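Local atomic coordinates of flagellar biosynthesis protein FlhF (Bacillus subtilis, PDB entry 2PX0), a protein that binds GTP as a homodimeric GTPase of the signal-recognition-particle family and is needed for building the bacterial flagellum. Residues Asp97-Pro102 against Gln283-Leu288; Pro163-Tyr168 against Lys177-Glu182; Glu171-Ala176 against Thr207-Ser212; Gln243-Lys248 against Val269-Asn274. One frame throughout, in Å; residues are numbered along the deposited sequence.

Contact 1 of 4, residues Asp97-Pro102 against Gln283-Leu288; sequences DKWQEP and QTVSPL
W99 and Q100 meet V285-P287 and T284 in a mixed apolar and polar loop-to-helix contact, where the connection between helix 81-90 and strand 107-112 runs beside the start of the last helix, 287-294. It illustrates how one large ring can pack between two loops. The proline ring of P287 lies over one face of the indole in a CH-pi contact: P287 CG stands above the five-membered ring, 9° off the ring normal, with NE1 of W99 3.3 Å from that carbon. The indole N-H also makes a weak bond to the P94 carbonyl. The six-membered end of the indole reaches V285, whose CG2 comes to W99 CZ3 edge-on, in the ring plane, at 3.6 Å. With CG of W99 beside the backbone N (chi1 -71°), the indole is set with one face against P287. Replacing the indole by a serine would probably leave the P287 ring without its flat partner and open a gap beside V285 CG2. Next along the chain, Q100 crosses T284 at about a right angle; its NE2 donates to T284 OG1 at 3.1 Å, with an N-H...O angle of 147°, and the hydroxyl lies nearly in the amide plane. S286 turns its own hydroxyl forward to G289 N, capping the helix that P287 begins. P287 and L288 also touch C90 of helix 81-90. Such a return of the C-terminal helix to the N-terminal helices and their linker is characteristic of the NG core of signal-recognition-particle GTPases.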
# COMPACT_ATOMS: atom_id res chain seq x y z
N ASP A 97 -10.91 15.85 20.86
CA ASP A 97 -12.00 14.96 21.27
C ASP A 97 -12.36 13.95 20.20
O ASP A 97 -12.83 12.86 20.51
CB ASP A 97 -13.25 15.75 21.66
CG ASP A 97 -13.92 16.38 20.47
OD1 ASP A 97 -13.33 17.30 19.88
OD2 ASP A 97 -15.04 15.93 20.12
N LYS A 98 -12.14 14.29 18.93
CA LYS A 98 -12.47 13.36 17.87
C LYS A 98 -11.35 12.34 17.62
O LYS A 98 -11.49 11.48 16.76
CB LYS A 98 -12.79 14.12 16.59
CG LYS A 98 -14.27 14.11 16.22
CD LYS A 98 -15.08 14.97 17.18
CE LYS A 98 -14.79 16.45 16.98
NZ LYS A 98 -15.49 17.32 17.96
N TRP A 99 -10.26 12.44 18.37
CA TRP A 99 -9.15 11.50 18.22
C TRP A 99 -9.11 10.55 19.43
O TRP A 99 -9.87 10.70 20.40
CB TRP A 99 -7.82 12.24 18.17
CG TRP A 99 -7.53 13.03 16.93
CD1 TRP A 99 -8.26 14.08 16.43
CD2 TRP A 99 -6.36 12.93 16.11
NE1 TRP A 99 -7.61 14.64 15.34
CE2 TRP A 99 -6.44 13.95 15.13
CE3 TRP A 99 -5.25 12.07 16.11
CZ2 TRP A 99 -5.45 14.14 14.17
CZ3 TRP A 99 -4.26 12.26 15.15
CH2 TRP A 99 -4.37 13.29 14.19
N GLN A 100 -8.23 9.56 19.35
CA GLN A 100 -8.03 8.58 20.42
C GLN A 100 -9.25 8.00 21.15
O GLN A 100 -9.25 7.86 22.37
CB GLN A 100 -7.06 9.16 21.45
CG GLN A 100 -5.66 9.28 20.93
CD GLN A 100 -4.73 9.95 21.92
OE1 GLN A 100 -4.86 11.14 22.18
NE2 GLN A 100 -3.78 9.18 22.47
N GLU A 101 -10.28 7.67 20.39
CA GLU A 101 -11.46 7.07 20.99
C GLU A 101 -11.02 5.65 21.36
O GLU A 101 -10.76 4.83 20.49
CB GLU A 101 -12.57 7.01 19.94
CG GLU A 101 -13.92 6.54 20.42
CD GLU A 101 -14.92 6.39 19.28
OE1 GLU A 101 -14.87 5.34 18.58
OE2 GLU A 101 -15.73 7.32 19.06
N PRO A 102 -10.92 5.35 22.65
CA PRO A 102 -10.50 4.00 23.08
C PRO A 102 -11.51 2.93 22.68
O PRO A 102 -12.62 3.23 22.25
CB PRO A 102 -10.41 4.14 24.58
CG PRO A 102 -11.53 5.07 24.88
CD PRO A 102 -11.32 6.15 23.82
N GLN A 283 0.20 1.83 18.31
CA GLN A 283 0.23 3.02 19.16
C GLN A 283 -0.92 3.97 18.95
O GLN A 283 -1.73 3.80 18.05
CB GLN A 283 1.51 3.80 18.94
CG GLN A 283 1.73 4.15 17.50
CD GLN A 283 2.86 5.12 17.31
OE1 GLN A 283 2.77 6.28 17.73
NE2 GLN A 283 3.94 4.67 16.67
N THR A 284 -0.94 5.01 19.78
CA THR A 284 -1.98 6.03 19.72
C THR A 284 -1.39 7.46 19.71
O THR A 284 -0.36 7.70 20.34
CB THR A 284 -2.92 5.87 20.90
OG1 THR A 284 -4.09 6.66 20.68
CG2 THR A 284 -2.25 6.33 22.18
N VAL A 285 -2.03 8.39 19.01
CA VAL A 285 -1.52 9.76 18.92
C VAL A 285 -2.60 10.81 19.05
O VAL A 285 -3.78 10.52 18.89
CB VAL A 285 -0.80 10.01 17.58
CG1 VAL A 285 0.28 8.98 17.36
CG2 VAL A 285 -1.79 9.96 16.44
N SER A 286 -2.17 12.04 19.32
CA SER A 286 -3.06 13.19 19.47
C SER A 286 -2.86 14.22 18.34
O SER A 286 -1.79 14.28 17.74
CB SER A 286 -2.77 13.89 20.79
OG SER A 286 -1.46 14.46 20.76
N PRO A 287 -3.87 15.04 18.06
CA PRO A 287 -3.72 16.04 16.99
C PRO A 287 -2.34 16.67 17.03
O PRO A 287 -1.56 16.51 16.09
CB PRO A 287 -4.83 17.03 17.30
CG PRO A 287 -5.93 16.12 17.76
CD PRO A 287 -5.20 15.16 18.69
N LEU A 288 -2.03 17.38 18.11
CA LEU A 288 -0.71 18.00 18.23
C LEU A 288 0.42 16.96 18.18
O LEU A 288 1.53 17.26 17.71
CB LEU A 288 -0.61 18.81 19.53
CG LEU A 288 0.81 19.30 19.88
CD1 LEU A 288 1.43 20.00 18.68
CD2 LEU A 288 0.73 20.25 21.06

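Contact 2 of 4, residues Pro163-Tyr168 against Lys177-Glu182; sequences PLEVCY and KELFSE
F180, just past the helical part of 170-179, reaches from its CB toward P163 and E165, and the successive ring atoms show how a single side chain can close a helix against an extended chain. Its CG lies beside the backbone N (chi1 -67°), which carries the ring toward P163 and E165. On one flank, CD1 is 4.2 Å from P163 CG, and CE1 beyond it rests against the same proline, 3.4 Å from P163 CB; the proline and the ring overlap as they run in opposing senses. On the other flank CE2 meets the aliphatic part of E165, with F180 CE2 and E165 CG 3.4 Å apart. The tip, CZ, lies between them, 3.4 Å from E165 CG and 3.8 Å from P163 CB, with L164 N a more distant neighbour. L179 CD2 lies over one face of the ring, offset toward its rim.

P163 and E165 make backbone hydrogen bonds with F139 and T141 of strand 137-141, and F180 touches A138 and I140 of that strand, a layout that probably corresponds to the insertion box of this GTPase family. With a glycine at this position the P163 ring and the E165 methylenes are likely to lose their shared apolar partner. The bend of E165 at chi2 (-67°) takes its carboxylate off the ring, leaving CB and CG to do the touching. Y183 meets F180 edge-to-face.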
# COMPACT_ATOMS: atom_id res chain seq x y z
N PRO A 163 -12.57 -17.86 20.88
CA PRO A 163 -13.54 -18.35 19.90
C PRO A 163 -13.60 -17.53 18.61
O PRO A 163 -13.39 -16.32 18.61
CB PRO A 163 -14.85 -18.30 20.67
CG PRO A 163 -14.68 -17.10 21.54
CD PRO A 163 -13.25 -17.26 22.04
N LEU A 164 -13.91 -18.21 17.51
CA LEU A 164 -14.02 -17.56 16.21
C LEU A 164 -15.17 -18.18 15.42
O LEU A 164 -15.38 -19.40 15.47
CB LEU A 164 -12.71 -17.72 15.43
CG LEU A 164 -12.61 -17.08 14.05
CD1 LEU A 164 -11.17 -17.09 13.62
CD2 LEU A 164 -13.47 -17.83 13.04
N GLU A 165 -15.91 -17.34 14.69
CA GLU A 165 -17.04 -17.80 13.89
C GLU A 165 -17.00 -17.19 12.50
O GLU A 165 -17.07 -15.98 12.36
CB GLU A 165 -18.35 -17.41 14.56
CG GLU A 165 -18.61 -18.03 15.92
CD GLU A 165 -18.82 -19.54 15.86
OE1 GLU A 165 -19.46 -20.01 14.89
OE2 GLU A 165 -18.35 -20.25 16.80
N VAL A 166 -16.91 -18.03 11.47
CA VAL A 166 -16.91 -17.54 10.10
C VAL A 166 -18.35 -17.19 9.71
O VAL A 166 -19.29 -17.79 10.22
CB VAL A 166 -16.37 -18.60 9.13
CG1 VAL A 166 -16.59 -18.16 7.69
CG2 VAL A 166 -14.89 -18.83 9.38
N CYS A 167 -18.51 -16.24 8.80
CA CYS A 167 -19.85 -15.85 8.36
C CYS A 167 -19.90 -15.54 6.87
O CYS A 167 -19.11 -14.75 6.36
CB CYS A 167 -20.31 -14.64 9.16
SG CYS A 167 -20.18 -14.88 10.94
N TYR A 168 -20.85 -16.17 6.17
CA TYR A 168 -21.02 -15.95 4.74
C TYR A 168 -22.24 -15.06 4.46
O TYR A 168 -22.31 -14.42 3.42
CB TYR A 168 -21.20 -17.28 4.00
CG TYR A 168 -19.98 -18.16 4.00
CD1 TYR A 168 -19.41 -18.60 5.19
CD2 TYR A 168 -19.39 -18.57 2.79
CE1 TYR A 168 -18.28 -19.42 5.19
CE2 TYR A 168 -18.26 -19.39 2.78
CZ TYR A 168 -17.71 -19.82 3.99
OH TYR A 168 -16.60 -20.63 4.01
N LYS A 177 -22.86 -12.73 16.15
CA LYS A 177 -22.87 -11.44 16.81
C LYS A 177 -23.73 -11.57 18.06
O LYS A 177 -23.49 -10.90 19.06
CB LYS A 177 -23.47 -10.41 15.84
CG LYS A 177 -23.66 -9.00 16.37
CD LYS A 177 -24.11 -8.09 15.22
CE LYS A 177 -24.48 -6.70 15.70
NZ LYS A 177 -25.73 -6.70 16.50
N GLU A 178 -24.72 -12.45 18.00
CA GLU A 178 -25.63 -12.66 19.13
C GLU A 178 -25.16 -13.79 20.03
O GLU A 178 -25.50 -13.85 21.21
CB GLU A 178 -27.04 -12.96 18.60
CG GLU A 178 -27.74 -11.72 18.01
CD GLU A 178 -28.95 -12.08 17.16
OE1 GLU A 178 -29.86 -12.77 17.67
OE2 GLU A 178 -28.98 -11.65 15.98
N LEU A 179 -24.37 -14.69 19.46
CA LEU A 179 -23.83 -15.82 20.20
C LEU A 179 -22.79 -15.29 21.20
O LEU A 179 -22.80 -15.66 22.37
CB LEU A 179 -23.17 -16.79 19.23
CG LEU A 179 -22.71 -18.15 19.75
CD1 LEU A 179 -22.33 -19.03 18.57
CD2 LEU A 179 -21.55 -17.98 20.71
N PHE A 180 -21.92 -14.41 20.71
CA PHE A 180 -20.88 -13.81 21.54
C PHE A 180 -21.41 -12.67 22.39
O PHE A 180 -20.63 -11.93 23.01
CB PHE A 180 -19.75 -13.31 20.65
CG PHE A 180 -18.99 -14.40 19.97
CD1 PHE A 180 -18.39 -15.41 20.71
CD2 PHE A 180 -18.86 -14.41 18.59
CE1 PHE A 180 -17.68 -16.42 20.09
CE2 PHE A 180 -18.15 -15.41 17.96
CZ PHE A 180 -17.56 -16.42 18.71
N SER A 181 -22.73 -12.54 22.43
CA SER A 181 -23.38 -11.50 23.21
C SER A 181 -22.88 -11.45 24.66
O SER A 181 -22.98 -10.42 25.33
CB SER A 181 -24.89 -11.72 23.21
OG SER A 181 -25.23 -12.98 23.77
N GLU A 182 -22.34 -12.57 25.14
CA GLU A 182 -21.85 -12.65 26.51
C GLU A 182 -20.42 -12.15 26.68
O GLU A 182 -19.99 -11.86 27.80
CB GLU A 182 -21.95 -14.10 26.99
CG GLU A 182 -23.36 -14.71 26.95
CD GLU A 182 -24.29 -14.15 28.01
OE1 GLU A 182 -24.62 -12.94 27.95
OE2 GLU A 182 -24.70 -14.92 28.91

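Contact 3 of 4, residues Glu171-Ala176 against Thr207-Ser212; sequences EEFQQA and TIPFES
A 2.8 Å hydrogen bond from Q175 N to E171 O, followed by one from A176 N to E172 O at 3.0 Å, holds the helical turn from which F173 reaches T207, I208 and P209. The contact is a worked example of a helix docking onto the chain that leaves another helix: no hydrogen bond crosses it, and the fit is made chiefly by an aromatic ring and a proline. F173 CG lies anti to its backbone N (chi1 176°), which extends the ring away from the helix toward the opposing loop. F173 CD2 is the ring atom nearest the T207 carbonyl, 3.8 Å from T207 O. The neighbouring carbon F173 CE2 approaches P209 CD at 4.0 Å as the two side chains cross obliquely, while I208 CG1 stands more distantly over one ring face. Q174, bent at chi2 (60°), brings the end of its chain beside the P209 ring, although the orientation of its amide is uncertain. T207, the last helical residue of 198-207, has its hydroxyl tied back to the E203 carbonyl. Beyond P209, E211 turns back so that its OE2 takes a weak bond from F210 N at 3.2 Å, and I208 CG2 lies over one face of the F210 ring. Helix 170-179 thus lies between this loop, which leads into strand 214-221, and strand 137-141, where F173 and A176 touch I140; C167 touches the same two helix residues.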
# COMPACT_ATOMS: atom_id res chain seq x y z
N GLU A 171 -27.23 -13.07 8.21
CA GLU A 171 -27.92 -13.82 9.26
C GLU A 171 -26.89 -14.53 10.12
O GLU A 171 -26.91 -14.43 11.35
CB GLU A 171 -28.86 -14.86 8.65
CG GLU A 171 -29.78 -14.35 7.54
CD GLU A 171 -29.16 -14.48 6.16
OE1 GLU A 171 -28.60 -15.56 5.85
OE2 GLU A 171 -29.24 -13.51 5.37
N GLU A 172 -25.99 -15.25 9.47
CA GLU A 172 -24.94 -15.98 10.15
C GLU A 172 -24.19 -15.03 11.07
O GLU A 172 -24.01 -15.31 12.25
CB GLU A 172 -23.99 -16.61 9.14
CG GLU A 172 -24.65 -17.70 8.30
CD GLU A 172 -23.71 -18.33 7.27
OE1 GLU A 172 -22.62 -18.81 7.66
OE2 GLU A 172 -24.08 -18.35 6.07
N PHE A 173 -23.77 -13.90 10.52
CA PHE A 173 -23.04 -12.91 11.31
C PHE A 173 -23.88 -12.46 12.50
O PHE A 173 -23.46 -12.59 13.65
CB PHE A 173 -22.68 -11.68 10.47
CG PHE A 173 -22.02 -10.59 11.26
CD1 PHE A 173 -20.69 -10.72 11.67
CD2 PHE A 173 -22.74 -9.48 11.67
CE1 PHE A 173 -20.10 -9.76 12.48
CE2 PHE A 173 -22.15 -8.51 12.48
CZ PHE A 173 -20.83 -8.65 12.89
N GLN A 174 -25.07 -11.94 12.22
CA GLN A 174 -25.96 -11.47 13.27
C GLN A 174 -26.07 -12.50 14.39
O GLN A 174 -26.10 -12.15 15.57
CB GLN A 174 -27.35 -11.17 12.71
CG GLN A 174 -28.12 -10.13 13.50
CD GLN A 174 -27.39 -8.80 13.54
OE1 GLN A 174 -26.95 -8.29 12.51
NE2 GLN A 174 -27.28 -8.22 14.74
N GLN A 175 -26.13 -13.78 14.01
CA GLN A 175 -26.22 -14.85 15.00
C GLN A 175 -24.96 -14.92 15.85
O GLN A 175 -25.03 -14.88 17.08
CB GLN A 175 -26.43 -16.19 14.29
CG GLN A 175 -27.88 -16.49 14.00
CD GLN A 175 -28.04 -17.65 13.06
OE1 GLN A 175 -27.29 -18.64 13.14
NE2 GLN A 175 -29.01 -17.56 12.15
N ALA A 176 -23.81 -15.04 15.19
CA ALA A 176 -22.52 -15.09 15.89
C ALA A 176 -22.43 -13.84 16.74
O ALA A 176 -21.98 -13.87 17.88
CB ALA A 176 -21.39 -15.13 14.88
N THR A 207 -23.98 -7.18 4.99
CA THR A 207 -23.42 -8.18 5.90
C THR A 207 -23.36 -7.64 7.32
O THR A 207 -23.87 -8.27 8.25
CB THR A 207 -22.01 -8.58 5.45
OG1 THR A 207 -22.06 -9.07 4.11
CG2 THR A 207 -21.45 -9.67 6.36
N ILE A 208 -22.74 -6.48 7.48
CA ILE A 208 -22.63 -5.85 8.80
C ILE A 208 -23.68 -4.75 8.92
O ILE A 208 -23.55 -3.69 8.30
CB ILE A 208 -21.22 -5.27 9.03
CG1 ILE A 208 -20.19 -6.41 9.03
CG2 ILE A 208 -21.18 -4.53 10.36
CD1 ILE A 208 -18.78 -5.96 9.30
N PRO A 209 -24.73 -4.98 9.73
CA PRO A 209 -25.84 -4.06 9.98
C PRO A 209 -25.43 -2.64 10.37
O PRO A 209 -25.66 -1.70 9.61
CB PRO A 209 -26.63 -4.76 11.08
CG PRO A 209 -25.57 -5.51 11.83
CD PRO A 209 -24.77 -6.10 10.69
N PHE A 210 -24.84 -2.51 11.55
CA PHE A 210 -24.38 -1.23 12.10
C PHE A 210 -25.40 -0.61 13.06
O PHE A 210 -26.42 -0.04 12.65
CB PHE A 210 -24.04 -0.22 10.99
CG PHE A 210 -22.81 -0.59 10.19
CD1 PHE A 210 -21.57 -0.78 10.81
CD2 PHE A 210 -22.88 -0.74 8.80
CE1 PHE A 210 -20.43 -1.11 10.07
CE2 PHE A 210 -21.74 -1.07 8.05
CZ PHE A 210 -20.52 -1.25 8.68
N GLU A 211 -25.11 -0.73 14.36
CA GLU A 211 -25.95 -0.19 15.42
C GLU A 211 -25.12 0.13 16.66
O GLU A 211 -23.94 -0.21 16.74
CB GLU A 211 -27.06 -1.18 15.80
CG GLU A 211 -26.59 -2.60 16.01
CD GLU A 211 -26.47 -3.35 14.69
OE1 GLU A 211 -27.48 -3.39 13.94
OE2 GLU A 211 -25.38 -3.91 14.41
N SER A 212 -25.74 0.80 17.62
CA SER A 212 -25.11 1.21 18.87
C SER A 212 -23.99 0.29 19.35
O SER A 212 -22.94 0.77 19.80
CB SER A 212 -26.17 1.31 19.96
OG SER A 212 -25.60 1.69 21.20

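Contact 4 of 4, residues Gln243-Lys248 against Val269-Asn274; sequences QYIFTK and VGFMTN. With GNP (phosphoaminophosphonic acid-guanylate ester), chain J.
The F246 ring is met at its edge, near its plane, by V269 CG1, 4.0 Å from F246 CD2, the two side chains crossing at about a right angle. On the other sheet face I245 and F271 project alongside one another in the same direction, with I245 CD1 4.1 Å from F271 CD2. A third flat group is the guanine of the bound GTP analogue: the extended aliphatic chain of K248 passes over it, CG lying 4.0 Å from GNP C5.

Between these groups the backbones show textbook parallel strand pairing, I245 beside F271 and F246 beside M272. F246 N donates to F271 O at 3.2 Å, and F246 O receives T273 N at 3.1 Å. Nearer the start, Y244 O is gripped twice, by G270 N at 2.7 Å, in the carbonyl plane and on a lone pair, and by F271 N, tilted 19° from that plane. At the far end K248 N makes a weak bond to GNP O6, and T273 OG1, less surely placed, lies at the same base oxygen. K248 NZ, also less certain in position, bonds to the ribose O4' of the nucleotide, to G115 O and to T114 OG1 of the second subunit. T247-D250 match the TKxD guanine-recognition motif, and D250 OD1 also binds the nucleotide. The contact closes the beta-alpha-beta unit of strand 243-247, helix 256-263 and strand 271-272: 271-272 is the outermost strand on this side within the chain, 214-221 adjoins 243-247 on its other side, helix 256-263 packs on F246, and helix 118-132 on I245 and T273.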
# COMPACT_ATOMS: atom_id res chain seq x y z
N GLN A 243 -13.37 6.03 13.99
CA GLN A 243 -12.00 6.52 13.98
C GLN A 243 -11.30 6.11 12.70
O GLN A 243 -11.93 5.68 11.74
CB GLN A 243 -11.22 5.93 15.15
CG GLN A 243 -11.72 6.32 16.52
CD GLN A 243 -11.31 7.71 16.89
OE1 GLN A 243 -10.11 8.01 17.03
NE2 GLN A 243 -12.30 8.59 17.05
N TYR A 244 -9.98 6.21 12.71
CA TYR A 244 -9.14 5.87 11.57
C TYR A 244 -7.91 5.10 12.04
O TYR A 244 -7.35 5.38 13.11
CB TYR A 244 -8.61 7.13 10.91
CG TYR A 244 -9.41 7.75 9.80
CD1 TYR A 244 -9.86 6.99 8.72
CD2 TYR A 244 -9.57 9.13 9.74
CE1 TYR A 244 -10.43 7.61 7.60
CE2 TYR A 244 -10.13 9.75 8.64
CZ TYR A 244 -10.56 8.99 7.58
OH TYR A 244 -11.09 9.62 6.49
N ILE A 245 -7.46 4.16 11.22
CA ILE A 245 -6.25 3.42 11.55
C ILE A 245 -5.26 3.55 10.38
O ILE A 245 -5.54 3.13 9.25
CB ILE A 245 -6.54 1.96 11.86
CG1 ILE A 245 -7.46 1.89 13.08
CG2 ILE A 245 -5.25 1.22 12.17
CD1 ILE A 245 -7.82 0.49 13.54
N PHE A 246 -4.13 4.19 10.67
CA PHE A 246 -3.10 4.39 9.67
C PHE A 246 -1.97 3.45 9.99
O PHE A 246 -1.36 3.53 11.05
CB PHE A 246 -2.63 5.85 9.68
CG PHE A 246 -3.59 6.78 8.99
CD1 PHE A 246 -3.70 6.80 7.60
CD2 PHE A 246 -4.45 7.59 9.73
CE1 PHE A 246 -4.63 7.60 6.97
CE2 PHE A 246 -5.38 8.39 9.10
CZ PHE A 246 -5.48 8.39 7.72
N THR A 247 -1.69 2.56 9.06
CA THR A 247 -0.64 1.59 9.26
C THR A 247 0.66 1.95 8.56
O THR A 247 0.74 2.90 7.78
CB THR A 247 -1.08 0.23 8.75
OG1 THR A 247 -1.23 0.31 7.33
CG2 THR A 247 -2.41 -0.19 9.39
N LYS A 248 1.70 1.19 8.88
CA LYS A 248 3.00 1.35 8.26
C LYS A 248 3.64 2.73 8.31
O LYS A 248 4.39 3.11 7.40
CB LYS A 248 2.90 0.86 6.81
CG LYS A 248 1.93 -0.29 6.67
CD LYS A 248 2.03 -0.96 5.32
CE LYS A 248 1.18 -2.22 5.32
NZ LYS A 248 1.33 -3.03 4.08
N VAL A 269 -7.72 10.02 14.26
CA VAL A 269 -7.17 8.68 14.20
C VAL A 269 -7.28 7.97 15.55
O VAL A 269 -7.06 8.57 16.61
CB VAL A 269 -5.67 8.69 13.75
CG1 VAL A 269 -5.39 9.92 12.87
CG2 VAL A 269 -4.73 8.64 14.96
N GLY A 270 -7.65 6.70 15.49
CA GLY A 270 -7.75 5.93 16.71
C GLY A 270 -6.39 5.31 16.93
O GLY A 270 -5.72 5.58 17.93
N PHE A 271 -5.94 4.53 15.96
CA PHE A 271 -4.66 3.86 16.06
C PHE A 271 -3.70 4.09 14.88
O PHE A 271 -4.07 4.55 13.80
CB PHE A 271 -4.93 2.37 16.22
CG PHE A 271 -5.70 2.04 17.45
CD1 PHE A 271 -5.07 2.01 18.70
CD2 PHE A 271 -7.08 1.85 17.39
CE1 PHE A 271 -5.81 1.80 19.86
CE2 PHE A 271 -7.82 1.64 18.56
CZ PHE A 271 -7.19 1.61 19.78
N MET A 272 -2.44 3.76 15.13
CA MET A 272 -1.39 3.86 14.13
C MET A 272 -0.49 2.67 14.45
O MET A 272 -0.31 2.32 15.60
CB MET A 272 -0.61 5.17 14.25
CG MET A 272 -1.36 6.43 13.81
SD MET A 272 -0.28 7.68 13.05
CE MET A 272 0.95 7.79 14.27
N THR A 273 0.05 2.03 13.41
CA THR A 273 0.91 0.88 13.61
C THR A 273 2.31 1.22 13.13
O THR A 273 2.46 2.07 12.27
CB THR A 273 0.36 -0.31 12.83
OG1 THR A 273 0.27 0.03 11.45
CG2 THR A 273 -1.03 -0.66 13.32
N ASN A 274 3.34 0.58 13.71
CA ASN A 274 4.73 0.88 13.33
C ASN A 274 5.63 -0.32 13.10
O ASN A 274 6.84 -0.21 13.23
CB ASN A 274 5.38 1.79 14.39
CG ASN A 274 5.16 1.29 15.81
OD1 ASN A 274 4.05 1.30 16.34
ND2 ASN A 274 6.23 0.84 16.44
PG GNP J . -6.11 -8.21 3.20
O1G GNP J . -5.48 -8.76 1.97
O2G GNP J . -6.86 -9.28 4.01
O3G GNP J . -6.99 -7.04 2.91
N3B GNP J . -4.75 -7.77 4.08
PB GNP J . -4.89 -7.11 5.58
O1B GNP J . -5.45 -5.77 5.52
O2B GNP J . -5.58 -8.14 6.41
O3A GNP J . -3.29 -7.03 5.88
PA GNP J . -2.38 -8.06 6.59
O1A GNP J . -2.71 -8.17 8.04
O2A GNP J . -2.43 -9.30 5.70
O5' GNP J . -1.01 -7.43 6.48
C5' GNP J . -0.43 -7.21 5.19
C4' GNP J . 1.02 -6.89 5.31
O4' GNP J . 1.35 -5.65 5.84
C3' GNP J . 1.80 -7.94 6.16
O3' GNP J . 2.98 -8.38 5.49
C2' GNP J . 2.13 -7.18 7.44
O2' GNP J . 3.29 -7.62 8.08
C1' GNP J . 2.26 -5.79 6.90
N9 GNP J . 1.97 -4.80 7.97
C8 GNP J . 0.69 -4.66 8.66
N7 GNP J . 0.77 -3.70 9.55
C5 GNP J . 2.16 -3.21 9.42
C6 GNP J . 2.83 -2.14 10.16
O6 GNP J . 2.42 -1.45 11.00
N1 GNP J . 4.14 -2.00 9.73
C2 GNP J . 4.62 -2.83 8.72
N2 GNP J . 5.98 -2.52 8.42
N3 GNP J . 4.09 -3.77 8.04
C4 GNP J . 2.81 -3.90 8.47

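Overall arrangement
The four contacts form two groups in one nucleotide-binding fold. Contacts 1 and 4, with centres about 10 Å apart, adjoin: Q283 N probably bonds to M272 O, and K98 O to Q243 NE2, so 97-102 and the chain leading into helix 287-294 are joined to strands 243-247 and 271-272. Contacts 2 and 3, centres about 9 Å apart, share helix 170-179 at the other end, where C167 packs on F173. Contacts 2 and 4 do not touch, their nearest atoms being about 17 Å apart. Contact 4 alone holds nucleotide-pocket residues, whereas the side chains of V285, L164 and I208 in contacts 1, 2 and 3 stand about 12-13 Å from a bound nucleotide.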